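Local coordinates for protein 11S globulin subunit beta (Cucurbita maxima, PDB 2E9Q) that serves as a seed storage protein, a nutrient reservoir built of two cupin domains per subunit and assembled into a hexamer in its mature form, at residues C27-R33 against D56-C60; A309-T313 against N402-I406; A336-N342 against Q381-I386; S343-A349 against Q375-Q381. All coordinates share one frame; numbering follows the deposited sequence.

Interaction 1. Residues C27-R33 against D56-C60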
loop_
_atom_site.group_PDB
_atom_site.type_symbol
_atom_site.label_atom_id
_atom_site.label_comp_id
_atom_site.label_asym_id
_atom_site.label_seq_id
_atom_site.Cartn_x
_atom_site.Cartn_y
_atom_site.Cartn_z
ATOM N N CYS A 27 13.780 2.114 -11.342
ATOM C CA CYS A 27 13.125 2.980 -12.311
ATOM C C CYS A 27 14.182 3.643 -13.194
ATOM O O CYS A 27 15.190 4.115 -12.692
ATOM C CB CYS A 27 12.341 4.062 -11.571
ATOM S SG CYS A 27 10.739 3.550 -10.872
ATOM N N ARG A 28 13.960 3.665 -14.505
ATOM C CA ARG A 28 14.903 4.313 -15.423
ATOM C C ARG A 28 14.440 5.751 -15.645
ATOM O O ARG A 28 13.638 6.024 -16.535
ATOM C CB ARG A 28 14.958 3.580 -16.766
ATOM C CG ARG A 28 15.681 2.250 -16.720
ATOM C CD ARG A 28 16.337 1.931 -18.066
ATOM N NE ARG A 28 15.368 1.738 -19.144
ATOM C CZ ARG A 28 15.692 1.396 -20.391
ATOM N NH1 ARG A 28 16.965 1.212 -20.721
ATOM N NH2 ARG A 28 14.743 1.226 -21.303
ATOM N N LEU A 29 14.959 6.658 -14.829
ATOM C CA LEU A 29 14.572 8.059 -14.884
ATOM C C LEU A 29 15.708 9.000 -15.239
ATOM O O LEU A 29 15.795 10.101 -14.694
ATOM C CB LEU A 29 14.013 8.468 -13.532
ATOM C CG LEU A 29 12.963 7.536 -12.943
ATOM C CD1 LEU A 29 12.644 7.976 -11.519
ATOM C CD2 LEU A 29 11.721 7.560 -13.828
ATOM N N GLU A 30 16.576 8.579 -16.148
ATOM C CA GLU A 30 17.701 9.416 -16.543
ATOM C C GLU A 30 17.463 10.139 -17.859
ATOM O O GLU A 30 18.115 11.137 -18.137
ATOM C CB GLU A 30 18.976 8.575 -16.621
ATOM C CG GLU A 30 19.485 8.137 -15.264
ATOM C CD GLU A 30 20.701 7.223 -15.351
ATOM O OE1 GLU A 30 21.331 6.966 -14.295
ATOM O OE2 GLU A 30 21.022 6.753 -16.470
ATOM N N ASN A 31 16.518 9.656 -18.657
ATOM C CA ASN A 31 16.222 10.297 -19.935
ATOM C C ASN A 31 14.717 10.462 -20.183
ATOM O O ASN A 31 14.110 9.699 -20.942
ATOM C CB ASN A 31 16.856 9.498 -21.077
ATOM C CG ASN A 31 17.607 10.383 -22.061
ATOM O OD1 ASN A 31 18.575 11.060 -21.695
ATOM N ND2 ASN A 31 17.163 10.386 -23.320
ATOM N N LEU A 32 14.116 11.465 -19.548
ATOM C CA LEU A 32 12.688 11.714 -19.718
ATOM C C LEU A 32 12.445 12.209 -21.138
ATOM O O LEU A 32 13.325 12.814 -21.753
ATOM C CB LEU A 32 12.205 12.771 -18.724
ATOM C CG LEU A 32 12.551 12.556 -17.251
ATOM C CD1 LEU A 32 12.054 13.742 -16.435
ATOM C CD2 LEU A 32 11.932 11.248 -16.749
ATOM N N ARG A 33 11.254 11.960 -21.662
ATOM C CA ARG A 33 10.944 12.406 -23.009
ATOM C C ARG A 33 9.586 13.090 -23.101
ATOM O O ARG A 33 8.653 12.739 -22.372
ATOM C CB ARG A 33 10.983 11.209 -23.964
ATOM C CG ARG A 33 12.309 10.438 -23.897
ATOM C CD ARG A 33 12.335 9.216 -24.816
ATOM N NE ARG A 33 11.274 8.252 -24.522
ATOM C CZ ARG A 33 11.123 7.090 -25.155
ATOM N NH1 ARG A 33 10.126 6.273 -24.825
ATOM N NH2 ARG A 33 11.974 6.741 -26.115
ATOM N N ASP A 56 9.619 4.421 -20.084
ATOM C CA ASP A 56 10.295 4.302 -18.782
ATOM C C ASP A 56 9.678 5.123 -17.627
ATOM O O ASP A 56 9.411 4.568 -16.554
ATOM C CB ASP A 56 11.778 4.660 -18.913
ATOM C CG ASP A 56 12.572 3.617 -19.710
ATOM O OD1 ASP A 56 13.665 3.957 -20.210
ATOM O OD2 ASP A 56 12.111 2.459 -19.826
ATOM N N GLU A 57 9.463 6.423 -17.829
ATOM C CA GLU A 57 8.874 7.260 -16.773
ATOM C C GLU A 57 7.496 6.736 -16.384
ATOM O O GLU A 57 7.193 6.579 -15.203
ATOM C CB GLU A 57 8.658 8.712 -17.221
ATOM C CG GLU A 57 9.832 9.445 -17.783
ATOM C CD GLU A 57 10.047 9.178 -19.247
ATOM O OE1 GLU A 57 10.641 8.130 -19.566
ATOM O OE2 GLU A 57 9.611 10.014 -20.069
ATOM N N PHE A 58 6.656 6.505 -17.391
ATOM C CA PHE A 58 5.302 6.022 -17.164
ATOM C C PHE A 58 5.270 4.730 -16.377
ATOM O O PHE A 58 4.500 4.588 -15.424
ATOM C CB PHE A 58 4.572 5.806 -18.493
ATOM C CG PHE A 58 4.012 7.067 -19.094
ATOM C CD1 PHE A 58 3.037 7.003 -20.084
ATOM C CD2 PHE A 58 4.455 8.317 -18.676
ATOM C CE1 PHE A 58 2.512 8.168 -20.649
ATOM C CE2 PHE A 58 3.933 9.484 -19.238
ATOM C CZ PHE A 58 2.963 9.405 -20.223
ATOM N N GLN A 59 6.107 3.789 -16.791
ATOM C CA GLN A 59 6.172 2.494 -16.148
ATOM C C GLN A 59 6.554 2.658 -14.679
ATOM O O GLN A 59 6.018 1.979 -13.815
ATOM C CB GLN A 59 7.191 1.619 -16.880
ATOM C CG GLN A 59 6.985 0.131 -16.720
ATOM C CD GLN A 59 7.995 -0.679 -17.527
ATOM O OE1 GLN A 59 8.067 -1.900 -17.407
ATOM N NE2 GLN A 59 8.776 0.004 -18.357
ATOM N N CYS A 60 7.473 3.569 -14.391
ATOM C CA CYS A 60 7.887 3.781 -13.014
ATOM C C CYS A 60 6.692 4.225 -12.186
ATOM O O CYS A 60 6.401 3.659 -11.123
ATOM C CB CYS A 60 8.960 4.853 -12.948
ATOM S SG CYS A 60 9.566 5.174 -11.265
HETATM O O HOH W 1 11.129 3.156 -15.108
HETATM O O HOH W 2 12.337 7.899 -21.494
HETATM O O HOH W 3 7.761 11.978 -20.135
#
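Cys27 and Cys60 are joined by a disulfide (SG to SG 2.0 Å, chi3 86°) that ties the N-terminal loop of this 11S globulin to the short helix 56-61 of its N-terminal cupin region. Cys60 carries SG anti to its backbone N (chi1 -179°), which directs the sulfur off the helix to the loop. Beside the bridge, Leu29 lays CD2 against CB of Cys60 at 4.0 Å. At the start of the helix, Arg28 and Asp56 form a salt bridge, Arg28 NE standing 3.0 Å from Asp56 OD1. Arg28 NH2 adds a longer bond of 3.3 Å to Asp56 OD2, in the guanidinium plane and on the syn lone pair; the guanidinium and carboxylate planes are nonetheless turned 64° apart. The buried Glu57 kinks about its CB-CG bond, bringing its carboxylate to the loop just past Leu32. There the backbone N of Arg33 donates to Glu57 OE2 at 3.0 Å, coming from above the carboxylate plane. Waters fill in the polar seam: one links Arg28 N to Asp56 O, another Asn31 O to Glu57 OE1. Further out, Ile170 of the second subunit packs on Cys27, Leu29 and Cys60, while Leu32 leans on Leu377 of the C-terminal cupin. A third bridging water donates to both Arg33 O and, at 2.7 Å, Glu57 OE2.

Interaction 2. Residues A309-T313 against N402-I406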
loop_
_atom_site.group_PDB
_atom_site.type_symbol
_atom_site.label_atom_id
_atom_site.label_comp_id
_atom_site.label_asym_id
_atom_site.label_seq_id
_atom_site.Cartn_x
_atom_site.Cartn_y
_atom_site.Cartn_z
ATOM N N ALA A 309 -7.186 21.127 -8.064
ATOM C CA ALA A 309 -8.317 20.279 -7.767
ATOM C C ALA A 309 -7.742 19.144 -6.932
ATOM O O ALA A 309 -7.093 18.243 -7.464
ATOM C CB ALA A 309 -8.932 19.744 -9.045
ATOM N N ASN A 310 -7.938 19.212 -5.618
ATOM C CA ASN A 310 -7.450 18.163 -4.729
ATOM C C ASN A 310 -8.610 17.745 -3.832
ATOM O O ASN A 310 -9.729 18.225 -4.004
ATOM C CB ASN A 310 -6.249 18.643 -3.899
ATOM C CG ASN A 310 -6.524 19.948 -3.155
ATOM O OD1 ASN A 310 -7.657 20.223 -2.744
ATOM N ND2 ASN A 310 -5.479 20.751 -2.964
ATOM N N TYR A 311 -8.356 16.861 -2.878
ATOM C CA TYR A 311 -9.431 16.395 -2.032
ATOM C C TYR A 311 -10.034 17.510 -1.176
ATOM O O TYR A 311 -11.152 17.375 -0.714
ATOM C CB TYR A 311 -8.958 15.225 -1.168
ATOM C CG TYR A 311 -8.196 15.628 0.059
ATOM C CD1 TYR A 311 -8.847 15.784 1.287
ATOM C CD2 TYR A 311 -6.829 15.873 -0.001
ATOM C CE1 TYR A 311 -8.156 16.172 2.418
ATOM C CE2 TYR A 311 -6.124 16.266 1.127
ATOM C CZ TYR A 311 -6.794 16.412 2.335
ATOM O OH TYR A 311 -6.095 16.775 3.461
ATOM N N HIS A 312 -9.304 18.606 -0.974
ATOM C CA HIS A 312 -9.836 19.730 -0.202
ATOM C C HIS A 312 -10.946 20.433 -0.983
ATOM O O HIS A 312 -11.881 20.976 -0.391
ATOM C CB HIS A 312 -8.761 20.777 0.109
ATOM C CG HIS A 312 -7.788 20.364 1.167
ATOM N ND1 HIS A 312 -8.187 19.896 2.400
ATOM C CD2 HIS A 312 -6.434 20.345 1.177
ATOM C CE1 HIS A 312 -7.121 19.602 3.122
ATOM N NE2 HIS A 312 -6.044 19.865 2.404
ATOM N N THR A 313 -10.833 20.433 -2.311
ATOM C CA THR A 313 -11.820 21.091 -3.164
ATOM C C THR A 313 -12.798 20.114 -3.787
ATOM O O THR A 313 -13.878 20.499 -4.225
ATOM C CB THR A 313 -11.152 21.847 -4.316
ATOM O OG1 THR A 313 -10.428 20.921 -5.135
ATOM C CG2 THR A 313 -10.211 22.907 -3.787
ATOM N N ASN A 402 -1.467 11.552 -6.295
ATOM C CA ASN A 402 -1.744 11.681 -4.868
ATOM C C ASN A 402 -3.004 12.556 -4.756
ATOM O O ASN A 402 -3.272 13.365 -5.649
ATOM C CB ASN A 402 -0.576 12.360 -4.153
ATOM C CG ASN A 402 -0.557 12.068 -2.663
ATOM O OD1 ASN A 402 -0.013 11.055 -2.226
ATOM N ND2 ASN A 402 -1.165 12.947 -1.876
ATOM N N ASP A 403 -3.783 12.403 -3.686
ATOM C CA ASP A 403 -4.984 13.225 -3.561
ATOM C C ASP A 403 -4.648 14.653 -3.158
ATOM O O ASP A 403 -5.512 15.525 -3.165
ATOM C CB ASP A 403 -6.002 12.619 -2.573
ATOM C CG ASP A 403 -5.507 12.577 -1.126
ATOM O OD1 ASP A 403 -4.538 13.267 -0.755
ATOM O OD2 ASP A 403 -6.128 11.844 -0.334
ATOM N N ASN A 404 -3.384 14.892 -2.831
ATOM C CA ASN A 404 -2.955 16.224 -2.419
ATOM C C ASN A 404 -1.470 16.518 -2.698
ATOM O O ASN A 404 -0.636 16.482 -1.787
ATOM C CB ASN A 404 -3.246 16.411 -0.927
ATOM C CG ASN A 404 -2.754 17.741 -0.406
ATOM O OD1 ASN A 404 -3.073 18.796 -0.963
ATOM N ND2 ASN A 404 -1.969 17.704 0.665
ATOM N N ALA A 405 -1.155 16.828 -3.950
ATOM C CA ALA A 405 0.215 17.124 -4.359
ATOM C C ALA A 405 0.767 18.392 -3.713
ATOM O O ALA A 405 0.173 19.459 -3.799
ATOM C CB ALA A 405 0.286 17.250 -5.875
ATOM N N ILE A 406 1.916 18.272 -3.073
ATOM C CA ILE A 406 2.536 19.416 -2.426
ATOM C C ILE A 406 3.806 19.824 -3.160
ATOM O O ILE A 406 4.720 19.005 -3.338
ATOM C CB ILE A 406 2.929 19.093 -0.987
ATOM C CG1 ILE A 406 1.709 18.620 -0.199
ATOM C CG2 ILE A 406 3.581 20.322 -0.356
ATOM C CD1 ILE A 406 2.062 17.952 1.128
#
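Asp403 begins the contact by offering its backbone O to the N-H of Tyr311, joining two loops at the surface of the C-terminal cupin domain, one following strand 304-309 and the other strand 393-400. The bond is 3.2 Å from Tyr311 N to Asp403 O, fairly straight at 160°, and lies in the carbonyl plane. The same oxygen sits at the edge of the Tyr311 ring, whereas the Asp403 carboxylate stands off the ring plane, OD1 3.6 Å from Tyr311 CD2. Next along, Asn404 brings CB to Tyr311 CE2 at 3.5 Å, again at the ring edge, its amide plane almost perpendicular to the ring. Replacing Tyr311 with an alanine would probably leave Asp403 and the CB of Asn404 without the ring they lean on, opening a gap between the loops while sparing the backbone bond. The turn that presents Tyr311 is an Asx motif: Asn310 OD1 accepts from Thr313 N at 3.2 Å, nearly along the C=O axis.

Interaction 3. Residues A336-N342 against Q381-I386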
loop_
_atom_site.group_PDB
_atom_site.type_symbol
_atom_site.label_atom_id
_atom_site.label_comp_id
_atom_site.label_asym_id
_atom_site.label_seq_id
_atom_site.Cartn_x
_atom_site.Cartn_y
_atom_site.Cartn_z
ATOM N N ALA A 336 8.619 28.984 -11.325
ATOM C CA ALA A 336 9.821 28.893 -10.505
ATOM C C ALA A 336 10.269 27.455 -10.257
ATOM O O ALA A 336 9.449 26.535 -10.261
ATOM C CB ALA A 336 9.588 29.586 -9.169
ATOM N N PRO A 337 11.587 27.246 -10.055
ATOM C CA PRO A 337 12.099 25.899 -9.797
ATOM C C PRO A 337 11.395 25.340 -8.570
ATOM O O PRO A 337 11.247 26.018 -7.556
ATOM C CB PRO A 337 13.597 26.124 -9.564
ATOM C CG PRO A 337 13.700 27.587 -9.203
ATOM C CD PRO A 337 12.694 28.217 -10.118
ATOM N N HIS A 338 10.961 24.096 -8.673
ATOM C CA HIS A 338 10.252 23.470 -7.575
ATOM C C HIS A 338 10.201 21.966 -7.810
ATOM O O HIS A 338 10.555 21.475 -8.877
ATOM C CB HIS A 338 8.817 23.976 -7.551
ATOM C CG HIS A 338 8.033 23.539 -8.744
ATOM N ND1 HIS A 338 8.098 24.192 -9.953
ATOM C CD2 HIS A 338 7.243 22.457 -8.944
ATOM C CE1 HIS A 338 7.384 23.534 -10.848
ATOM N NE2 HIS A 338 6.855 22.478 -10.262
ATOM N N TYR A 339 9.731 21.244 -6.806
ATOM C CA TYR A 339 9.579 19.816 -6.929
ATOM C C TYR A 339 8.370 19.425 -6.098
ATOM O O TYR A 339 7.973 20.149 -5.185
ATOM C CB TYR A 339 10.833 19.094 -6.430
ATOM C CG TYR A 339 11.096 19.267 -4.960
ATOM C CD1 TYR A 339 11.790 20.380 -4.469
ATOM C CD2 TYR A 339 10.672 18.304 -4.056
ATOM C CE1 TYR A 339 12.057 20.507 -3.116
ATOM C CE2 TYR A 339 10.927 18.424 -2.724
ATOM C CZ TYR A 339 11.620 19.516 -2.247
ATOM O OH TYR A 339 11.873 19.578 -0.891
ATOM N N THR A 340 7.766 18.293 -6.424
ATOM C CA THR A 340 6.622 17.833 -5.673
ATOM C C THR A 340 7.138 16.810 -4.698
ATOM O O THR A 340 7.757 15.819 -5.080
ATOM C CB THR A 340 5.574 17.200 -6.572
ATOM O OG1 THR A 340 5.134 18.172 -7.522
ATOM C CG2 THR A 340 4.376 16.720 -5.738
ATOM N N VAL A 341 6.874 17.050 -3.426
ATOM C CA VAL A 341 7.368 16.165 -2.407
ATOM C C VAL A 341 6.641 14.847 -2.267
ATOM O O VAL A 341 7.236 13.866 -1.829
ATOM C CB VAL A 341 7.402 16.880 -1.024
ATOM C CG1 VAL A 341 6.994 18.352 -1.177
ATOM C CG2 VAL A 341 6.512 16.162 -0.022
ATOM N N ASN A 342 5.374 14.801 -2.656
ATOM C CA ASN A 342 4.623 13.579 -2.454
ATOM C C ASN A 342 3.956 12.919 -3.650
ATOM O O ASN A 342 3.110 12.048 -3.463
ATOM C CB ASN A 342 3.577 13.824 -1.374
ATOM C CG ASN A 342 2.555 14.852 -1.793
ATOM O OD1 ASN A 342 2.837 15.721 -2.620
ATOM N ND2 ASN A 342 1.364 14.770 -1.218
ATOM N N GLN A 381 8.411 12.262 -8.798
ATOM C CA GLN A 381 8.362 12.786 -7.452
ATOM C C GLN A 381 9.771 13.223 -7.032
ATOM O O GLN A 381 10.755 12.495 -7.250
ATOM C CB GLN A 381 7.854 11.685 -6.509
ATOM C CG GLN A 381 7.816 12.068 -5.029
ATOM C CD GLN A 381 7.649 10.860 -4.108
ATOM O OE1 GLN A 381 7.533 11.011 -2.895
ATOM N NE2 GLN A 381 7.647 9.659 -4.687
ATOM N N ASN A 382 9.847 14.421 -6.454
ATOM C CA ASN A 382 11.087 15.024 -5.951
ATOM C C ASN A 382 12.070 15.581 -6.975
ATOM O O ASN A 382 13.038 16.239 -6.597
ATOM C CB ASN A 382 11.850 14.047 -5.049
ATOM C CG ASN A 382 11.032 13.580 -3.876
ATOM O OD1 ASN A 382 10.465 14.384 -3.133
ATOM N ND2 ASN A 382 10.967 12.265 -3.694
ATOM N N PHE A 383 11.846 15.319 -8.254
ATOM C CA PHE A 383 12.754 15.838 -9.271
ATOM C C PHE A 383 12.483 17.338 -9.430
ATOM O O PHE A 383 11.329 17.770 -9.512
ATOM C CB PHE A 383 12.570 15.088 -10.604
ATOM C CG PHE A 383 13.256 13.724 -10.650
ATOM C CD1 PHE A 383 13.745 13.217 -11.866
ATOM C CD2 PHE A 383 13.428 12.959 -9.494
ATOM C CE1 PHE A 383 14.393 11.982 -11.929
ATOM C CE2 PHE A 383 14.085 11.705 -9.541
ATOM C CZ PHE A 383 14.566 11.219 -10.763
ATOM N N VAL A 384 13.551 18.126 -9.443
ATOM C CA VAL A 384 13.438 19.574 -9.550
ATOM C C VAL A 384 13.122 20.011 -10.968
ATOM O O VAL A 384 13.654 19.460 -11.935
ATOM C CB VAL A 384 14.724 20.244 -9.051
ATOM C CG1 VAL A 384 14.557 21.744 -9.035
ATOM C CG2 VAL A 384 15.047 19.728 -7.642
ATOM N N VAL A 385 12.256 21.009 -11.094
ATOM C CA VAL A 385 11.857 21.446 -12.414
ATOM C C VAL A 385 11.689 22.942 -12.617
ATOM O O VAL A 385 11.373 23.689 -11.686
ATOM C CB VAL A 385 10.544 20.729 -12.837
ATOM C CG1 VAL A 385 9.491 20.884 -11.752
ATOM C CG2 VAL A 385 10.018 21.296 -14.144
ATOM N N ILE A 386 11.912 23.365 -13.857
ATOM C CA ILE A 386 11.766 24.752 -14.249
ATOM C C ILE A 386 11.061 24.771 -15.589
ATOM O O ILE A 386 11.375 23.982 -16.482
ATOM C CB ILE A 386 13.132 25.462 -14.372
ATOM C CG1 ILE A 386 13.789 25.555 -12.993
ATOM C CG2 ILE A 386 12.937 26.857 -14.965
ATOM C CD1 ILE A 386 15.124 26.289 -12.971
HETATM O O HOH W 4 8.845 16.834 -8.547
#
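His338 and Val385 form an antiparallel hydrogen-bonded pair between strands 334-340 and 384-390 of the C-terminal cupin barrel. Among the backbone bonds, Val385 N donates to His338 O at 2.8 Å and His338 N returns a bond to Val385 O. Beyond this pair the strands part: a water stands between Thr340 N and Phe383 O, and the direct link resumes with Asn382 N to Thr340 O at 2.9 Å. A CA-H...O contact at the opposite end brings Pro337 CA to Val385 O. The one CH-pi contact sets Val385 CG1 over a face of the His338 imidazole, 3.7 Å from the centroid and nearer the rim. The ring is also gripped at its edge by its own segment, ND1 donating to Ala336 O at 2.7 Å, nearly straight (174°) and in the ring plane; with CG between the backbone N and carbonyl carbon (chi1 66°), the imidazole turns back to reach that oxygen. Apolar packing is tight between Pro337 CB and Ile386 CG1, at 3.5 Å, the two side chains lying side by side. The Tyr339 ring reaches the second subunit, stacking on its Phe80 and bonding through OH to its Gly142 O. Because ND1 of His338 is the donor to a carbonyl, the ring's rotation is probably fixed, keeping a face to the Val385 methyl; the His338 side chain lies about 5 Å from that of Arg447, a magnesium-binding residue.

Interaction 4. Residues S343-A349 against Q375-Q381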
loop_
_atom_site.group_PDB
_atom_site.type_symbol
_atom_site.label_atom_id
_atom_site.label_comp_id
_atom_site.label_asym_id
_atom_site.label_seq_id
_atom_site.Cartn_x
_atom_site.Cartn_y
_atom_site.Cartn_z
ATOM N N SER A 343 4.300 13.320 -4.871
ATOM C CA SER A 343 3.704 12.643 -6.018
ATOM C C SER A 343 4.399 12.904 -7.341
ATOM O O SER A 343 5.267 13.773 -7.449
ATOM C CB SER A 343 2.224 13.002 -6.162
ATOM O OG SER A 343 2.064 14.280 -6.732
ATOM N N HIS A 344 4.021 12.114 -8.339
ATOM C CA HIS A 344 4.557 12.274 -9.674
ATOM C C HIS A 344 3.653 13.318 -10.293
ATOM O O HIS A 344 2.523 13.530 -9.829
ATOM C CB HIS A 344 4.453 10.968 -10.463
ATOM C CG HIS A 344 5.193 9.832 -9.838
ATOM N ND1 HIS A 344 6.568 9.806 -9.739
ATOM C CD2 HIS A 344 4.750 8.688 -9.265
ATOM C CE1 HIS A 344 6.939 8.693 -9.130
ATOM N NE2 HIS A 344 5.855 7.998 -8.833
ATOM N N SER A 345 4.133 13.976 -11.333
ATOM C CA SER A 345 3.335 14.995 -11.973
ATOM C C SER A 345 3.348 14.725 -13.468
ATOM O O SER A 345 4.376 14.891 -14.131
ATOM C CB SER A 345 3.913 16.373 -11.639
ATOM O OG SER A 345 3.131 17.414 -12.202
ATOM N N VAL A 346 2.207 14.297 -13.993
ATOM C CA VAL A 346 2.093 13.979 -15.408
ATOM C C VAL A 346 1.460 15.133 -16.189
ATOM O O VAL A 346 0.236 15.293 -16.231
ATOM C CB VAL A 346 1.285 12.678 -15.581
ATOM C CG1 VAL A 346 1.350 12.191 -17.007
ATOM C CG2 VAL A 346 1.830 11.616 -14.635
ATOM N N MET A 347 2.321 15.931 -16.815
ATOM C CA MET A 347 1.894 17.101 -17.578
ATOM C C MET A 347 1.529 16.911 -19.045
ATOM O O MET A 347 2.336 16.440 -19.841
ATOM C CB MET A 347 2.965 18.187 -17.491
ATOM C CG MET A 347 2.678 19.376 -18.378
ATOM S SD MET A 347 3.899 20.670 -18.232
ATOM C CE MET A 347 3.590 21.194 -16.659
ATOM N N TYR A 348 0.305 17.283 -19.392
ATOM C CA TYR A 348 -0.169 17.229 -20.768
ATOM C C TYR A 348 -0.332 18.689 -21.221
ATOM O O TYR A 348 -1.097 19.452 -20.619
ATOM C CB TYR A 348 -1.519 16.528 -20.868
ATOM C CG TYR A 348 -2.115 16.615 -22.247
ATOM C CD1 TYR A 348 -1.785 15.687 -23.232
ATOM C CD2 TYR A 348 -2.971 17.668 -22.590
ATOM C CE1 TYR A 348 -2.290 15.806 -24.534
ATOM C CE2 TYR A 348 -3.479 17.792 -23.879
ATOM C CZ TYR A 348 -3.138 16.865 -24.847
ATOM O OH TYR A 348 -3.653 16.988 -26.123
ATOM N N ALA A 349 0.379 19.075 -22.276
ATOM C CA ALA A 349 0.310 20.442 -22.779
ATOM C C ALA A 349 -0.964 20.659 -23.598
ATOM O O ALA A 349 -1.187 19.978 -24.597
ATOM C CB ALA A 349 1.543 20.743 -23.621
ATOM N N GLN A 375 1.615 17.120 -26.177
ATOM C CA GLN A 375 2.631 16.246 -25.612
ATOM C C GLN A 375 2.526 16.063 -24.103
ATOM O O GLN A 375 1.941 16.891 -23.404
ATOM C CB GLN A 375 4.030 16.769 -25.947
ATOM C CG GLN A 375 4.338 16.865 -27.439
ATOM C CD GLN A 375 5.788 17.247 -27.691
ATOM O OE1 GLN A 375 6.313 18.188 -27.087
ATOM N NE2 GLN A 375 6.443 16.513 -28.582
ATOM N N VAL A 376 3.134 14.979 -23.619
ATOM C CA VAL A 376 3.149 14.628 -22.203
ATOM C C VAL A 376 4.560 14.475 -21.624
ATOM O O VAL A 376 5.393 13.764 -22.179
ATOM C CB VAL A 376 2.410 13.292 -21.969
ATOM C CG1 VAL A 376 2.493 12.898 -20.482
ATOM C CG2 VAL A 376 0.957 13.412 -22.439
ATOM N N LEU A 377 4.822 15.152 -20.511
ATOM C CA LEU A 377 6.099 15.047 -19.823
ATOM C C LEU A 377 5.784 14.577 -18.402
ATOM O O LEU A 377 5.048 15.236 -17.676
ATOM C CB LEU A 377 6.835 16.388 -19.772
ATOM C CG LEU A 377 8.145 16.331 -18.958
ATOM C CD1 LEU A 377 9.162 15.406 -19.633
ATOM C CD2 LEU A 377 8.723 17.720 -18.816
ATOM N N MET A 378 6.333 13.424 -18.029
ATOM C CA MET A 378 6.128 12.822 -16.716
ATOM C C MET A 378 7.252 13.318 -15.832
ATOM O O MET A 378 8.414 13.024 -16.101
ATOM C CB MET A 378 6.208 11.294 -16.854
ATOM C CG MET A 378 5.392 10.452 -15.874
ATOM S SD MET A 378 5.901 10.486 -14.139
ATOM C CE MET A 378 7.185 9.261 -14.141
ATOM N N ILE A 379 6.922 14.101 -14.807
ATOM C CA ILE A 379 7.923 14.612 -13.875
ATOM C C ILE A 379 7.876 13.771 -12.600
ATOM O O ILE A 379 6.905 13.833 -11.838
ATOM C CB ILE A 379 7.646 16.064 -13.477
ATOM C CG1 ILE A 379 7.434 16.931 -14.723
ATOM C CG2 ILE A 379 8.778 16.578 -12.599
ATOM C CD1 ILE A 379 8.694 17.292 -15.448
ATOM N N PRO A 380 8.930 12.977 -12.342
ATOM C CA PRO A 380 8.966 12.135 -11.141
ATOM C C PRO A 380 8.980 12.903 -9.812
ATOM O O PRO A 380 9.492 14.023 -9.714
ATOM C CB PRO A 380 10.246 11.313 -11.322
ATOM C CG PRO A 380 10.438 11.280 -12.811
ATOM C CD PRO A 380 10.076 12.682 -13.224
ATOM N N GLN A 381 8.411 12.262 -8.798
ATOM C CA GLN A 381 8.362 12.786 -7.452
ATOM C C GLN A 381 9.771 13.223 -7.032
ATOM O O GLN A 381 10.755 12.495 -7.250
ATOM C CB GLN A 381 7.854 11.685 -6.509
ATOM C CG GLN A 381 7.816 12.068 -5.029
ATOM C CD GLN A 381 7.649 10.860 -4.108
ATOM O OE1 GLN A 381 7.533 11.011 -2.895
ATOM N NE2 GLN A 381 7.647 9.659 -4.687
HETATM O O HOH W 5 6.730 15.236 -9.396
#
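His344 and Gln381 meet just beyond the antiparallel ladder of strands 345-350 and 376-379, which edges a sheet of the C-terminal cupin. The imidazole stands with its edge to Pro380 CA, and its ND1 accepts from Gln381 N at 3.2 Å, the donor lying 36° out of the ring plane. With CG beside the backbone N (chi1 -60°), the ring is set with ND1 towards the Pro380-Gln381 link, while its NE2 bonds to Gln169 O of the second subunit. A leucine in place of His344 would probably leave Gln381 N and that neighbouring carbonyl without their shared partner. On one face of the sheet Val346 divides its methyls: CG1 meets Val376 CG1 at 3.7 Å and CG2 meets Met378 CG at 3.9 Å, both crossing at a slant. Val376 turns its other methyl, CG2, to the edge of the Tyr348 ring at CD1, the two side chains roughly perpendicular. Phe58 and Met65 of the N-terminal cupin cover this apolar face. The other face carries Ser345, Met347, Leu377 and Ile379; Ser345 OG bonds to Lys400, and Met347 approaches Lys387, a magnesium-binding residue. Five backbone bonds join the strands, among them Ile379 N to Ser345 O (2.8 Å) and, at the far end, Ala349 N to Gln375 O. Since ND1 accepts and NE2 faces a carbonyl, His344 is probably neutral, with its proton on NE2.

Overall arrangement
Interactions 3 and 4 join neighbouring strand pairs in two sheets of the C-terminal cupin: they share Gln381, their centres lie 11 Å apart, and interaction 4 is nested in the loop that interaction 3 closes. Interaction 2 encloses both along the chain and meets interaction 3 where Asn342 ND2 lies 2.7 Å from Asn404 O and Asn342 OD1 lies 2.7 Å from Ile406 N. Interaction 1 belongs to the N-terminal cupin, yet its helix packs on strand 376-379, Phe58 CZ to Val376 CG1 at 3.5 Å, and so joins the two cupins. All four touch the second subunit. The magnesium-binding residues lie closest to interactions 3 and 4: the side chain of Lys387 is about 3 Å from that of Met347.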